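Local coordinates for alkylhalidase CmlS (Streptomyces venezuelae, PDB 3I3L), which is a flavin-dependent halogenase of chloramphenicol biosynthesis that binds FAD, with the flavin seen covalently joined to an aspartate, at residues F212-P217 with G284-V289; D216-D221 with P444-D449; V304-R309 with A354-Y359; T22-A27 with R344-G349. One frame throughout, in Å; residues are numbered along the deposited sequence.

Contact 1: residues F212-P217 with G284-V289; sequences FKLKDP and GGAEQV
F212 and K213 meet E287 and Q288 as two strand ends running antiparallel, and a backbone hydrogen bond joins them. The amide of K213 gives it to E287 O, nearly straight (N to O 2.8 Å, 166° at the hydrogen). The same oxygen also takes a CA-H...O contact from F212 CA at 3.2 Å, a close approach common between antiparallel strands; F212 and Q288 form the neighbouring non-hydrogen-bonded pair. Apolar packing follows on the face of the sheet that carries these two side chains. Q288 CG sits over one face of the F212 ring, 4.0 Å above its plane and displaced toward the rim, while Q288 CB touches F212 CE1 at 3.7 Å. Ring and amide planes are inclined by 46°. Strand 203-213 here ends beside the start of strand 287-302, near the surface, in the large mixed sheet of this FAD-binding halogenase. The backbone of Y246 in strand 245-253 pairs with that of F212, and Y269 and L273 of helix 265-273 pack against the buried F212 ring. Beyond the paired residues the chains remain in touch through A286, whose CB lies 3.3 Å from K213 O and 4.0 Å from L214 CB. Charge enters only loosely, on the other face. K213 and E287 both start with CG anti to the backbone N, but the lysine chain bends while the glutamate stays extended, and K213 NZ stops 4.2 Å from E287 OE1, too far for a salt bridge but probably mildly attractive at this exposed strand end.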
loop_
_atom_site.group_PDB
_atom_site.type_symbol
_atom_site.label_atom_id
_atom_site.label_comp_id
_atom_site.label_asym_id
_atom_site.label_seq_id
_atom_site.Cartn_x
_atom_site.Cartn_y
_atom_site.Cartn_z
ATOM N N PHE A 212 9.326 -23.189 -7.445
ATOM C CA PHE A 212 8.922 -24.407 -8.101
ATOM C C PHE A 212 8.846 -24.202 -9.601
ATOM O O PHE A 212 8.478 -23.130 -10.060
ATOM C CB PHE A 212 7.571 -24.913 -7.585
ATOM C CG PHE A 212 7.621 -25.433 -6.167
ATOM C CD1 PHE A 212 7.817 -26.793 -5.916
ATOM C CD2 PHE A 212 7.455 -24.562 -5.073
ATOM C CE1 PHE A 212 7.868 -27.300 -4.572
ATOM C CE2 PHE A 212 7.517 -25.057 -3.745
ATOM C CZ PHE A 212 7.717 -26.426 -3.499
ATOM N N LYS A 213 9.167 -25.258 -10.351
ATOM C CA LYS A 213 8.935 -25.315 -11.791
ATOM C C LYS A 213 7.525 -25.839 -12.002
ATOM O O LYS A 213 7.215 -26.976 -11.656
ATOM C CB LYS A 213 9.974 -26.217 -12.459
ATOM C CG LYS A 213 9.727 -26.515 -13.962
ATOM C CD LYS A 213 11.009 -26.281 -14.799
ATOM C CE LYS A 213 12.073 -27.326 -14.542
ATOM N NZ LYS A 213 11.850 -28.551 -15.384
ATOM N N LEU A 214 6.669 -24.975 -12.539
ATOM C CA LEU A 214 5.250 -25.248 -12.651
ATOM C C LEU A 214 4.717 -24.214 -13.605
ATOM O O LEU A 214 5.114 -23.054 -13.539
ATOM C CB LEU A 214 4.559 -25.071 -11.281
ATOM C CG LEU A 214 3.019 -25.157 -11.277
ATOM C CD1 LEU A 214 2.518 -26.579 -11.575
ATOM C CD2 LEU A 214 2.447 -24.648 -9.967
ATOM N N LYS A 215 3.824 -24.619 -14.490
ATOM C CA LYS A 215 3.239 -23.703 -15.449
ATOM C C LYS A 215 1.877 -23.248 -14.909
ATOM O O LYS A 215 1.115 -24.065 -14.373
ATOM C CB LYS A 215 3.079 -24.405 -16.809
ATOM C CG LYS A 215 2.556 -23.512 -17.960
ATOM C CD LYS A 215 3.656 -23.202 -19.004
ATOM C CE LYS A 215 3.949 -24.408 -19.924
ATOM N NZ LYS A 215 5.000 -24.114 -20.947
ATOM N N ASP A 216 1.572 -21.956 -15.027
ATOM C CA ASP A 216 0.279 -21.478 -14.578
ATOM C C ASP A 216 -0.775 -22.462 -15.088
ATOM O O ASP A 216 -0.870 -22.682 -16.286
ATOM C CB ASP A 216 0.031 -20.064 -15.094
ATOM C CG ASP A 216 -1.257 -19.434 -14.540
ATOM O OD1 ASP A 216 -2.177 -20.144 -14.096
ATOM O OD2 ASP A 216 -1.356 -18.194 -14.576
ATOM N N PRO A 217 -1.554 -23.065 -14.189
ATOM C CA PRO A 217 -2.572 -24.059 -14.560
ATOM C C PRO A 217 -3.867 -23.443 -15.078
ATOM O O PRO A 217 -4.845 -24.168 -15.343
ATOM C CB PRO A 217 -2.890 -24.736 -13.225
ATOM C CG PRO A 217 -2.667 -23.653 -12.213
ATOM C CD PRO A 217 -1.463 -22.896 -12.727
ATOM N N GLY A 284 1.054 -29.989 -7.111
ATOM C CA GLY A 284 0.962 -31.284 -7.773
ATOM C C GLY A 284 2.248 -31.820 -8.386
ATOM O O GLY A 284 2.407 -31.898 -9.629
ATOM N N GLY A 285 3.174 -32.197 -7.510
ATOM C CA GLY A 285 4.379 -32.913 -7.940
ATOM C C GLY A 285 5.426 -32.064 -8.649
ATOM O O GLY A 285 6.527 -32.578 -8.950
ATOM N N ALA A 286 5.094 -30.782 -8.906
ATOM C CA ALA A 286 6.030 -29.808 -9.459
ATOM C C ALA A 286 7.353 -29.936 -8.741
ATOM O O ALA A 286 7.390 -30.381 -7.602
ATOM C CB ALA A 286 5.480 -28.401 -9.288
ATOM N N GLU A 287 8.428 -29.545 -9.405
ATOM C CA GLU A 287 9.764 -29.684 -8.866
ATOM C C GLU A 287 10.247 -28.415 -8.145
ATOM O O GLU A 287 10.198 -27.317 -8.696
ATOM C CB GLU A 287 10.740 -30.041 -9.991
ATOM C CG GLU A 287 12.113 -30.555 -9.498
ATOM C CD GLU A 287 13.278 -30.397 -10.532
ATOM O OE1 GLU A 287 12.993 -30.220 -11.760
ATOM O OE2 GLU A 287 14.480 -30.436 -10.099
ATOM N N GLN A 288 10.721 -28.576 -6.914
ATOM C CA GLN A 288 11.298 -27.489 -6.152
ATOM C C GLN A 288 12.632 -27.168 -6.770
ATOM O O GLN A 288 13.463 -28.050 -6.874
ATOM C CB GLN A 288 11.481 -27.879 -4.680
ATOM C CG GLN A 288 11.836 -26.708 -3.754
ATOM C CD GLN A 288 11.947 -27.129 -2.288
ATOM O OE1 GLN A 288 12.616 -26.484 -1.479
ATOM N NE2 GLN A 288 11.280 -28.200 -1.945
ATOM N N VAL A 289 12.848 -25.903 -7.153
ATOM C CA VAL A 289 13.956 -25.573 -8.038
ATOM C C VAL A 289 14.966 -24.593 -7.427
ATOM O O VAL A 289 15.825 -24.027 -8.107
ATOM C CB VAL A 289 13.383 -25.189 -9.420
ATOM C CG1 VAL A 289 13.179 -23.657 -9.587
ATOM C CG2 VAL A 289 14.156 -25.849 -10.523
#

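Contact 2: residues D216-D221 with P444-D449; sequences DPFEGD and PELSDD
D448 reaches across to the loop at E219 and G220 and grips two successive backbone amides with its carboxylate. E219 N points almost straight at D448 OD2 (2.6 Å, 177° at the hydrogen), meeting it on the syn side slightly out of the carboxylate plane. G220 N reaches D448 OD1 at 2.8 Å by a more bent bond, on that oxygen's syn lone pair. With one amide on each oxygen, the carboxylate is fixed in rotation and its negative charge is probably eased by the two N-H dipoles. The F218 ring lies alongside: its CD1 edge meets D448 CG in plane at 3.6 Å, ring and carboxylate standing nearly perpendicular (83°). Farther along the ring, F218 CE2 rests on L446 CD2 at 4.0 Å, and Y227 of strand 226-231 touches both F218 and L446. In the second shell, each loop is shaped by its own side chain. D216 OD1 accepts from F218 N, from above its carboxylate plane, and S447 OG accepts from D449 N at 2.7 Å. D221 adds a further tie to the 444-449 loop's continuation, bonding E452 N. The contact thus joins two surface loops, one containing an Asx turn at D216, the other an ST turn at S447.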
loop_
_atom_site.group_PDB
_atom_site.type_symbol
_atom_site.label_atom_id
_atom_site.label_comp_id
_atom_site.label_asym_id
_atom_site.label_seq_id
_atom_site.Cartn_x
_atom_site.Cartn_y
_atom_site.Cartn_z
ATOM N N ASP A 216 1.572 -21.956 -15.027
ATOM C CA ASP A 216 0.279 -21.478 -14.578
ATOM C C ASP A 216 -0.775 -22.462 -15.088
ATOM O O ASP A 216 -0.870 -22.682 -16.286
ATOM C CB ASP A 216 0.031 -20.064 -15.094
ATOM C CG ASP A 216 -1.257 -19.434 -14.540
ATOM O OD1 ASP A 216 -2.177 -20.144 -14.096
ATOM O OD2 ASP A 216 -1.356 -18.194 -14.576
ATOM N N PRO A 217 -1.554 -23.065 -14.189
ATOM C CA PRO A 217 -2.572 -24.059 -14.560
ATOM C C PRO A 217 -3.867 -23.443 -15.078
ATOM O O PRO A 217 -4.845 -24.168 -15.343
ATOM C CB PRO A 217 -2.890 -24.736 -13.225
ATOM C CG PRO A 217 -2.667 -23.653 -12.213
ATOM C CD PRO A 217 -1.463 -22.896 -12.727
ATOM N N PHE A 218 -3.895 -22.119 -15.179
ATOM C CA PHE A 218 -5.089 -21.455 -15.659
ATOM C C PHE A 218 -4.876 -20.640 -16.952
ATOM O O PHE A 218 -3.887 -19.928 -17.129
ATOM C CB PHE A 218 -5.778 -20.661 -14.505
ATOM C CG PHE A 218 -6.282 -21.556 -13.362
ATOM C CD1 PHE A 218 -7.310 -22.472 -13.571
ATOM C CD2 PHE A 218 -5.691 -21.514 -12.103
ATOM C CE1 PHE A 218 -7.749 -23.287 -12.555
ATOM C CE2 PHE A 218 -6.139 -22.338 -11.088
ATOM C CZ PHE A 218 -7.166 -23.207 -11.302
ATOM N N GLU A 219 -5.840 -20.758 -17.849
ATOM C CA GLU A 219 -5.802 -20.057 -19.125
ATOM C C GLU A 219 -6.685 -18.816 -19.147
ATOM O O GLU A 219 -6.461 -17.934 -19.953
ATOM C CB GLU A 219 -6.267 -20.999 -20.246
ATOM C CG GLU A 219 -5.897 -22.477 -20.031
ATOM C CD GLU A 219 -5.778 -23.257 -21.337
ATOM O OE1 GLU A 219 -6.474 -22.871 -22.340
ATOM O OE2 GLU A 219 -4.980 -24.249 -21.341
ATOM N N GLY A 220 -7.720 -18.780 -18.311
ATOM C CA GLY A 220 -8.726 -17.760 -18.425
ATOM C C GLY A 220 -8.292 -16.509 -17.728
ATOM O O GLY A 220 -7.088 -16.214 -17.661
ATOM N N ASP A 221 -9.265 -15.788 -17.171
ATOM C CA ASP A 221 -8.966 -14.573 -16.429
ATOM C C ASP A 221 -8.006 -14.809 -15.225
ATOM O O ASP A 221 -7.345 -13.876 -14.750
ATOM C CB ASP A 221 -10.288 -13.916 -15.988
ATOM C CG ASP A 221 -11.063 -13.245 -17.178
ATOM O OD1 ASP A 221 -10.457 -12.952 -18.222
ATOM O OD2 ASP A 221 -12.292 -13.010 -17.052
ATOM N N PRO A 444 -18.325 -23.129 -5.834
ATOM C CA PRO A 444 -17.695 -23.400 -4.524
ATOM C C PRO A 444 -16.183 -23.533 -4.575
ATOM O O PRO A 444 -15.516 -23.375 -3.551
ATOM C CB PRO A 444 -18.316 -24.754 -4.091
ATOM C CG PRO A 444 -19.389 -25.091 -5.190
ATOM C CD PRO A 444 -18.966 -24.331 -6.404
ATOM N N GLU A 445 -15.651 -23.853 -5.747
ATOM C CA GLU A 445 -14.234 -24.208 -5.903
ATOM C C GLU A 445 -13.572 -23.422 -7.039
ATOM O O GLU A 445 -14.236 -22.789 -7.882
ATOM C CB GLU A 445 -14.084 -25.717 -6.160
ATOM C CG GLU A 445 -15.329 -26.403 -6.843
ATOM C CD GLU A 445 -15.393 -26.201 -8.369
ATOM O OE1 GLU A 445 -16.468 -25.779 -8.886
ATOM O OE2 GLU A 445 -14.348 -26.445 -9.037
ATOM N N LEU A 446 -12.251 -23.475 -7.056
ATOM C CA LEU A 446 -11.460 -22.682 -7.962
ATOM C C LEU A 446 -11.337 -23.427 -9.298
ATOM O O LEU A 446 -10.962 -24.605 -9.325
ATOM C CB LEU A 446 -10.079 -22.457 -7.333
ATOM C CG LEU A 446 -9.110 -21.498 -8.021
ATOM C CD1 LEU A 446 -9.563 -20.092 -7.863
ATOM C CD2 LEU A 446 -7.712 -21.709 -7.461
ATOM N N SER A 447 -11.644 -22.736 -10.401
ATOM C CA SER A 447 -11.701 -23.343 -11.709
ATOM C C SER A 447 -11.455 -22.319 -12.814
ATOM O O SER A 447 -11.678 -21.078 -12.644
ATOM C CB SER A 447 -13.061 -24.000 -11.913
ATOM O OG SER A 447 -13.409 -23.942 -13.274
ATOM N N ASP A 448 -11.029 -22.840 -13.963
ATOM C CA ASP A 448 -10.784 -22.019 -15.137
ATOM C C ASP A 448 -12.106 -21.606 -15.785
ATOM O O ASP A 448 -12.142 -20.857 -16.758
ATOM C CB ASP A 448 -9.873 -22.750 -16.108
ATOM C CG ASP A 448 -8.856 -21.831 -16.755
ATOM O OD1 ASP A 448 -9.040 -20.597 -16.671
ATOM O OD2 ASP A 448 -7.881 -22.337 -17.386
ATOM N N ASP A 449 -13.196 -22.083 -15.217
ATOM C CA ASP A 449 -14.531 -21.571 -15.536
ATOM C C ASP A 449 -14.657 -20.091 -15.218
ATOM O O ASP A 449 -15.505 -19.391 -15.796
ATOM C CB ASP A 449 -15.592 -22.352 -14.763
ATOM C CG ASP A 449 -16.009 -23.642 -15.475
ATOM O OD1 ASP A 449 -15.505 -23.876 -16.585
ATOM O OD2 ASP A 449 -16.846 -24.405 -14.934
#

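Contact 3: residues V304-R309 with A354-Y359; sequences VFSADR and AVHAWY
H356 lies flat beneath the backbone of 306-308, its imidazole ring spanning S306 and D308 with a nitrogen at each end. A307 CA stands 3.5 Å above the ring plane, over its centre, while the two polar partners lie at the edge and in plane. ND1 and S306 OG share a hydrogen bond of 2.8 Å. At the far end NE2 donates to D308 O at 2.9 Å, reaching that oxygen from 39° above the carbonyl plane. Two bonds and a backbone over the ring together fix its rotation; F311 also stacks with it. S306 OG is turned between its own backbone N and carbonyl carbon (chi1 71°), which aims it at the helix. There it also approaches Y359 CD2 at 3.4 Å. One turn on from H356, Y359 brings its ring edge to F305, with CE2 3.6 Å from F305 O and 3.9 Å from F305 CB, while its hydroxyl bonds L312 O. N360 ties the same elements together, bonding both F305 N and S306 O. Helix 352-382 is thereby packed on edge strand 306-307 of the parallel-rich sheet of the FAD-binding domain, consistent with a Rossmann-type fold, with the Y359 side chain about 10 Å from the bound cofactor.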
loop_
_atom_site.group_PDB
_atom_site.type_symbol
_atom_site.label_atom_id
_atom_site.label_comp_id
_atom_site.label_asym_id
_atom_site.label_seq_id
_atom_site.Cartn_x
_atom_site.Cartn_y
_atom_site.Cartn_z
ATOM N N VAL A 304 8.355 8.812 13.911
ATOM C CA VAL A 304 8.750 9.945 13.044
ATOM C C VAL A 304 9.048 9.465 11.615
ATOM O O VAL A 304 9.991 8.743 11.395
ATOM C CB VAL A 304 9.993 10.727 13.642
ATOM C CG1 VAL A 304 10.284 12.061 12.884
ATOM C CG2 VAL A 304 9.753 11.096 15.152
ATOM N N PHE A 305 8.236 9.868 10.642
ATOM C CA PHE A 305 8.501 9.446 9.249
ATOM C C PHE A 305 9.502 10.430 8.601
ATOM O O PHE A 305 10.202 10.058 7.680
ATOM C CB PHE A 305 7.200 9.402 8.435
ATOM C CG PHE A 305 6.264 8.293 8.843
ATOM C CD1 PHE A 305 6.323 7.068 8.209
ATOM C CD2 PHE A 305 5.368 8.448 9.886
ATOM C CE1 PHE A 305 5.426 6.043 8.580
ATOM C CE2 PHE A 305 4.522 7.409 10.251
ATOM C CZ PHE A 305 4.548 6.246 9.625
ATOM N N SER A 306 9.584 11.634 9.107
ATOM C CA SER A 306 10.582 12.598 8.615
ATOM C C SER A 306 10.558 13.811 9.588
ATOM O O SER A 306 9.557 14.096 10.227
ATOM C CB SER A 306 10.174 13.078 7.208
ATOM O OG SER A 306 9.019 13.944 7.280
ATOM N N ALA A 307 11.673 14.517 9.651
ATOM C CA ALA A 307 11.809 15.738 10.425
ATOM C C ALA A 307 13.088 16.426 9.924
ATOM O O ALA A 307 13.949 15.770 9.365
ATOM C CB ALA A 307 11.985 15.417 11.925
ATOM N N ASP A 308 13.209 17.711 10.162
ATOM C CA ASP A 308 14.468 18.416 9.921
ATOM C C ASP A 308 15.030 18.172 8.495
ATOM O O ASP A 308 14.408 18.527 7.499
ATOM C CB ASP A 308 15.458 17.978 11.005
ATOM C CG ASP A 308 14.959 18.295 12.427
ATOM O OD1 ASP A 308 14.291 19.332 12.620
ATOM O OD2 ASP A 308 15.261 17.499 13.358
ATOM N N ARG A 309 16.183 17.509 8.406
ATOM C CA ARG A 309 16.745 17.258 7.083
ATOM C C ARG A 309 16.692 15.807 6.590
ATOM O O ARG A 309 17.452 15.443 5.692
ATOM C CB ARG A 309 18.196 17.782 7.018
ATOM C CG ARG A 309 18.283 19.280 7.154
ATOM C CD ARG A 309 19.775 19.825 7.234
ATOM N NE ARG A 309 19.751 21.304 7.366
ATOM C CZ ARG A 309 19.607 22.146 6.326
ATOM N NH1 ARG A 309 19.487 21.677 5.099
ATOM N NH2 ARG A 309 19.528 23.459 6.521
ATOM N N ALA A 354 5.115 22.546 7.950
ATOM C CA ALA A 354 3.895 22.126 7.316
ATOM C C ALA A 354 4.178 20.949 6.360
ATOM O O ALA A 354 3.390 20.027 6.256
ATOM C CB ALA A 354 3.275 23.308 6.569
ATOM N N VAL A 355 5.312 20.993 5.669
ATOM C CA VAL A 355 5.598 19.942 4.678
ATOM C C VAL A 355 5.921 18.628 5.402
ATOM O O VAL A 355 5.528 17.573 4.953
ATOM C CB VAL A 355 6.775 20.341 3.710
ATOM C CG1 VAL A 355 7.348 19.140 3.001
ATOM C CG2 VAL A 355 6.302 21.388 2.627
ATOM N N HIS A 356 6.688 18.701 6.488
ATOM C CA HIS A 356 6.990 17.503 7.223
ATOM C C HIS A 356 5.692 16.944 7.865
ATOM O O HIS A 356 5.507 15.745 7.893
ATOM C CB HIS A 356 8.001 17.814 8.319
ATOM C CG HIS A 356 9.413 17.700 7.872
ATOM N ND1 HIS A 356 9.924 16.546 7.323
ATOM C CD2 HIS A 356 10.456 18.562 7.967
ATOM C CE1 HIS A 356 11.212 16.703 7.069
ATOM N NE2 HIS A 356 11.554 17.928 7.403
ATOM N N ALA A 357 4.847 17.820 8.397
ATOM C CA ALA A 357 3.601 17.390 8.981
ATOM C C ALA A 357 2.741 16.712 7.925
ATOM O O ALA A 357 2.087 15.750 8.225
ATOM C CB ALA A 357 2.848 18.576 9.683
ATOM N N TRP A 358 2.769 17.200 6.685
ATOM C CA TRP A 358 2.060 16.537 5.629
ATOM C C TRP A 358 2.677 15.137 5.305
ATOM O O TRP A 358 1.954 14.161 5.104
ATOM C CB TRP A 358 1.931 17.425 4.376
ATOM C CG TRP A 358 1.478 16.633 3.169
ATOM C CD1 TRP A 358 0.190 16.373 2.796
ATOM C CD2 TRP A 358 2.317 15.991 2.179
ATOM N NE1 TRP A 358 0.168 15.646 1.642
ATOM C CE2 TRP A 358 1.455 15.352 1.261
ATOM C CE3 TRP A 358 3.693 15.900 1.985
ATOM C CZ2 TRP A 358 1.929 14.626 0.170
ATOM C CZ3 TRP A 358 4.165 15.168 0.911
ATOM C CH2 TRP A 358 3.296 14.566 0.008
ATOM N N TYR A 359 3.997 15.049 5.211
ATOM C CA TYR A 359 4.623 13.752 4.906
ATOM C C TYR A 359 4.296 12.723 6.032
ATOM O O TYR A 359 3.979 11.596 5.739
ATOM C CB TYR A 359 6.151 13.916 4.733
ATOM C CG TYR A 359 6.851 12.637 4.271
ATOM C CD1 TYR A 359 6.847 12.250 2.919
ATOM C CD2 TYR A 359 7.444 11.793 5.197
ATOM C CE1 TYR A 359 7.456 11.027 2.513
ATOM C CE2 TYR A 359 8.073 10.625 4.824
ATOM C CZ TYR A 359 8.084 10.245 3.481
ATOM O OH TYR A 359 8.701 9.051 3.127
#

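Contact 4: residues T22-A27 with R344-G349; sequences TRSKVA and RITRHG
T22, R23 and S24 meet T346 and R347 in a surface contact between the run-in to strand 25-29 and the C-terminal end of helix 327-347. Strand 25-29 is a central strand of the parallel part of the FAD-binding sheet, and the glycine-rich turn that follows it fits the Rossmann-type dinucleotide-binding pattern; the contact itself lies at the opposite end of that strand, away from the annotated sites. T346 is central to it. With OG1 beside the backbone N (chi1 -63°), the methyl CG2 is turned anti to that N and projects between the residues of the incoming chain, 3.4 Å from T22 O, 3.7 Å from T22 CG2 and 3.7 Å from R23 CA. The other branch, OG1, faces S24 and also bonds I342 O, a carbonyl one helical turn back, so the hydroxyl has two partners, S24 OG and I342 O. F179 of strand 179-182 packs on both S24 and T346, and H47 also touches T346. At the solvent side R23 and R347 lie obliquely across one another, their guanidinium planes 62° apart. The aliphatic part of R347 supplies the contact: its CD lies over one face of the R23 guanidinium, 3.8 Å from R23 NH1. Backbone carbonyls hold that group: T22 O and H20 O accept from NH1, L45 O from NE, while R347 sends its charged end to D343. The polar link between the segments is the short hydrogen bond from the buried S24, OG to T346 OG1, 2.7 Å long.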
loop_
_atom_site.group_PDB
_atom_site.type_symbol
_atom_site.label_atom_id
_atom_site.label_comp_id
_atom_site.label_asym_id
_atom_site.label_seq_id
_atom_site.Cartn_x
_atom_site.Cartn_y
_atom_site.Cartn_z
ATOM N N THR A 22 16.777 27.718 -6.416
ATOM C CA THR A 22 17.546 26.866 -5.456
ATOM C C THR A 22 17.178 25.383 -5.555
ATOM O O THR A 22 15.997 25.031 -5.638
ATOM C CB THR A 22 17.299 27.284 -4.001
ATOM O OG1 THR A 22 17.545 28.683 -3.858
ATOM C CG2 THR A 22 18.226 26.526 -3.050
ATOM N N ARG A 23 18.205 24.552 -5.557
ATOM C CA ARG A 23 18.084 23.109 -5.480
ATOM C C ARG A 23 19.054 22.539 -4.440
ATOM O O ARG A 23 20.064 23.176 -4.118
ATOM C CB ARG A 23 18.345 22.466 -6.851
ATOM C CG ARG A 23 17.349 22.898 -7.923
ATOM C CD ARG A 23 15.922 22.395 -7.603
ATOM N NE ARG A 23 14.973 22.662 -8.700
ATOM C CZ ARG A 23 14.431 23.834 -8.950
ATOM N NH1 ARG A 23 14.688 24.888 -8.133
ATOM N NH2 ARG A 23 13.585 23.916 -9.990
ATOM N N SER A 24 18.770 21.319 -3.961
ATOM C CA SER A 24 19.485 20.697 -2.857
ATOM C C SER A 24 20.400 19.592 -3.318
ATOM O O SER A 24 20.171 18.928 -4.306
ATOM C CB SER A 24 18.495 20.097 -1.838
ATOM O OG SER A 24 17.801 21.131 -1.134
ATOM N N LYS A 25 21.477 19.419 -2.566
ATOM C CA LYS A 25 22.252 18.194 -2.633
ATOM C C LYS A 25 21.625 17.136 -1.707
ATOM O O LYS A 25 21.463 17.377 -0.484
ATOM C CB LYS A 25 23.673 18.481 -2.164
ATOM C CG LYS A 25 24.671 17.395 -2.522
ATOM C CD LYS A 25 26.103 17.952 -2.399
ATOM C CE LYS A 25 27.141 16.967 -2.941
ATOM N NZ LYS A 25 26.970 16.753 -4.459
ATOM N N VAL A 26 21.333 15.957 -2.247
ATOM C CA VAL A 26 20.630 14.952 -1.459
ATOM C C VAL A 26 21.310 13.620 -1.500
ATOM O O VAL A 26 21.503 13.075 -2.584
ATOM C CB VAL A 26 19.162 14.735 -1.969
ATOM C CG1 VAL A 26 18.448 13.787 -1.032
ATOM C CG2 VAL A 26 18.426 16.060 -2.074
ATOM N N ALA A 27 21.662 13.092 -0.331
ATOM C CA ALA A 27 22.171 11.745 -0.203
ATOM C C ALA A 27 20.997 10.766 -0.005
ATOM O O ALA A 27 20.026 11.068 0.717
ATOM C CB ALA A 27 23.083 11.609 1.012
ATOM N N ARG A 344 9.823 21.093 -2.303
ATOM C CA ARG A 344 9.030 22.185 -1.767
ATOM C C ARG A 344 9.731 22.928 -0.669
ATOM O O ARG A 344 9.636 24.148 -0.578
ATOM C CB ARG A 344 7.682 21.647 -1.266
ATOM C CG ARG A 344 6.712 22.679 -0.838
ATOM C CD ARG A 344 5.984 23.306 -1.991
ATOM N NE ARG A 344 5.214 24.476 -1.561
ATOM C CZ ARG A 344 4.528 25.290 -2.374
ATOM N NH1 ARG A 344 4.436 25.047 -3.666
ATOM N NH2 ARG A 344 3.912 26.352 -1.862
ATOM N N ILE A 345 10.403 22.216 0.226
ATOM C CA ILE A 345 11.058 22.887 1.337
ATOM C C ILE A 345 12.248 23.702 0.815
ATOM O O ILE A 345 12.572 24.731 1.345
ATOM C CB ILE A 345 11.555 21.877 2.413
ATOM C CG1 ILE A 345 10.365 21.183 3.107
ATOM C CG2 ILE A 345 12.489 22.593 3.450
ATOM C CD1 ILE A 345 10.770 19.887 3.868
ATOM N N THR A 346 12.919 23.181 -0.198
ATOM C CA THR A 346 14.087 23.815 -0.768
ATOM C C THR A 346 13.717 25.206 -1.364
ATOM O O THR A 346 14.491 26.144 -1.207
ATOM C CB THR A 346 14.719 22.934 -1.861
ATOM O OG1 THR A 346 15.179 21.704 -1.264
ATOM C CG2 THR A 346 15.920 23.690 -2.520
ATOM N N ARG A 347 12.557 25.297 -2.020
ATOM C CA ARG A 347 12.098 26.493 -2.710
ATOM C C ARG A 347 11.272 27.387 -1.789
ATOM O O ARG A 347 11.133 28.588 -2.069
ATOM C CB ARG A 347 11.294 26.129 -3.977
ATOM C CG ARG A 347 12.116 25.319 -5.037
ATOM C CD ARG A 347 11.317 25.043 -6.352
ATOM N NE ARG A 347 10.270 24.035 -6.175
ATOM C CZ ARG A 347 8.970 24.284 -6.065
ATOM N NH1 ARG A 347 8.518 25.515 -6.181
ATOM N NH2 ARG A 347 8.104 23.273 -5.844
ATOM N N HIS A 348 10.735 26.823 -0.683
ATOM C CA HIS A 348 9.925 27.604 0.259
ATOM C C HIS A 348 10.224 27.159 1.691
ATOM O O HIS A 348 9.492 26.310 2.278
ATOM C CB HIS A 348 8.426 27.376 0.026
ATOM C CG HIS A 348 7.984 27.587 -1.384
ATOM N ND1 HIS A 348 7.557 28.811 -1.856
ATOM C CD2 HIS A 348 7.886 26.724 -2.421
ATOM C CE1 HIS A 348 7.225 28.693 -3.129
ATOM N NE2 HIS A 348 7.426 27.440 -3.504
ATOM N N GLY A 349 11.301 27.698 2.250
ATOM C CA GLY A 349 11.857 27.176 3.488
ATOM C C GLY A 349 10.994 27.517 4.693
ATOM O O GLY A 349 11.145 26.898 5.752
#

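Contacts 1 and 2 share D216 and P217 and follow one chain from strand end into loop, whereas contacts 3 and 4 lie on the other side of the chain's centre, the centres of contacts 1 and 3 being about 47 Å apart. Contact 3 alone is buried; the other three are at the surface. Contacts 3 and 4 serve the same sheet from consecutive helices, 327-347 and 352-382, and touch directly, V355 CG1 resting 3.6 Å from I345 CD1. The chemistry of the four differs with place: backbone pairing at strand ends in contact 1, a carboxylate on loop amides in contact 2, an imidazole clamped against a strand in contact 3, and paired hydroxyls in contact 4.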